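Local structure of thiol peroxidase (Mycobacterium tuberculosis, 1XVQ) at residues A[147-150]-A[151-154]. The protein is a thioredoxin-dependent peroxidase that probably reduces hydrogen peroxide and organic hydroperoxides to water and alcohols, helping protect the cell against oxidative stress. Numbering follows the deposited sequence.
Sequences VPEI and AQEP. With YT3 (yttrium (III) ion), chain D.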
loop_
_atom_site.group_PDB
_atom_site.type_symbol
_atom_site.label_atom_id
_atom_site.label_comp_id
_atom_site.label_asym_id
_atom_site.label_seq_id
_atom_site.Cartn_x
_atom_site.Cartn_y
_atom_site.Cartn_z
ATOM N N VAL A 147 4.900 3.463 8.157
ATOM C CA VAL A 147 4.873 4.676 8.957
ATOM C C VAL A 147 4.717 4.250 10.417
ATOM O O VAL A 147 3.746 3.607 10.787
ATOM C CB VAL A 147 3.745 5.602 8.511
ATOM C CG1 VAL A 147 3.799 6.904 9.317
ATOM C CG2 VAL A 147 3.877 5.908 7.021
ATOM N N PRO A 148 5.707 4.590 11.263
ATOM C CA PRO A 148 5.723 4.241 12.682
ATOM C C PRO A 148 4.665 4.829 13.596
ATOM O O PRO A 148 4.384 4.248 14.633
ATOM C CB PRO A 148 7.125 4.663 13.114
ATOM C CG PRO A 148 7.298 5.901 12.346
ATOM C CD PRO A 148 6.859 5.457 10.954
ATOM N N GLU A 149 4.102 5.973 13.247
ATOM C CA GLU A 149 3.094 6.561 14.122
ATOM C C GLU A 149 1.857 6.910 13.350
ATOM O O GLU A 149 1.917 7.164 12.151
ATOM C CB GLU A 149 3.617 7.819 14.794
ATOM C CG GLU A 149 4.845 7.606 15.566
ATOM C CD GLU A 149 5.537 8.923 15.840
ATOM O OE1 GLU A 149 6.655 8.871 16.346
ATOM O OE2 GLU A 149 4.963 9.992 15.537
ATOM N N ILE A 150 0.735 6.958 14.063
ATOM C CA ILE A 150 -0.553 7.238 13.449
ATOM C C ILE A 150 -0.691 8.550 12.669
ATOM O O ILE A 150 -1.268 8.562 11.581
ATOM C CB ILE A 150 -1.688 7.142 14.518
ATOM C CG1 ILE A 150 -1.381 8.080 15.678
ATOM C CG2 ILE A 150 -1.777 5.713 15.051
ATOM C CD1 ILE A 150 -2.490 8.158 16.734
ATOM N N ALA A 151 -0.174 9.649 13.201
ATOM C CA ALA A 151 -0.318 10.924 12.504
ATOM C C ALA A 151 0.940 11.392 11.775
ATOM O O ALA A 151 1.178 12.593 11.640
ATOM C CB ALA A 151 -0.781 12.001 13.483
ATOM N N GLN A 152 1.742 10.450 11.292
ATOM C CA GLN A 152 2.965 10.809 10.584
ATOM C C GLN A 152 2.744 10.649 9.083
ATOM O O GLN A 152 2.100 9.698 8.636
ATOM C CB GLN A 152 4.112 9.922 11.065
ATOM C CG GLN A 152 5.484 10.361 10.604
ATOM C CD GLN A 152 6.590 9.514 11.210
ATOM O OE1 GLN A 152 6.683 9.373 12.434
ATOM N NE2 GLN A 152 7.437 8.949 10.358
ATOM N N GLU A 153 3.258 11.592 8.300
ATOM C CA GLU A 153 3.092 11.523 6.851
ATOM C C GLU A 153 4.240 10.678 6.275
ATOM O O GLU A 153 5.379 10.776 6.726
ATOM C CB GLU A 153 3.110 12.928 6.252
ATOM C CG GLU A 153 2.054 13.154 5.173
ATOM C CD GLU A 153 2.356 14.377 4.325
ATOM O OE1 GLU A 153 3.475 14.444 3.767
ATOM O OE2 GLU A 153 1.488 15.269 4.209
ATOM N N PRO A 154 3.958 9.856 5.255
ATOM C CA PRO A 154 5.016 9.020 4.678
ATOM C C PRO A 154 6.136 9.849 4.052
ATOM O O PRO A 154 5.919 10.986 3.640
ATOM C CB PRO A 154 4.270 8.211 3.619
ATOM C CG PRO A 154 2.810 8.313 4.042
ATOM C CD PRO A 154 2.740 9.742 4.444
HETATM Y Y YT3 D . 7.099 10.165 18.221
HETATM O O HOH W 1 1.562 10.454 15.707
HETATM O O HOH W 2 6.495 11.841 13.590
#
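The Gln152 amide lies against the CG-CD side of the Pro148 ring, and Val147 packs on the same glutamine closer to its backbone. Gln152 OE1 stands 3.5 Å from Pro148 CG, its NE2 touches Pro148 CD, and the two side chains cross at about a right angle. The reach follows from an extended chain whose CG lies anti to the backbone N (chi1 -169°). Val147 CG1 touches Gln152 O at 3.3 Å and Gln152 CB at 3.5 Å, while its other methyl, CG2, meets Pro154 CG at 4.0 Å; both Val147 and Pro154 are buried.

Glu149 OE2 comes to 3.6 Å from Gln152 OE1, the side chains crossing obliquely with carboxylate and amide planes 80° apart. These two oxygens share no direct bond but are bridged by a water that donates to both, 2.7 Å to Gln152 OE1 and 3.1 Å to Glu149 OE2. A second water accepts from Ala151 N and makes a weak bond to Glu149 OE2, tying the carboxylate to the turn backbone. A modelled yttrium ion lies near Glu149 OE1, but its contact is doubtful.

Behind these contacts is a type I beta turn from Glu149 to Gln152, with Ile150 and Ala151 at its corners. Its closing bond, Gln152 N to Glu149 O, is weak at 3.4 Å. Backbone hydrogen bonds link Pro148 with Ile11 and Ile150 with Asn9, anchoring the loop to the N-terminal segment. In this thioredoxin fold the turn lies in the loop between strand 141-146, outermost in the four-stranded sheet of this chain, and helix 156-165.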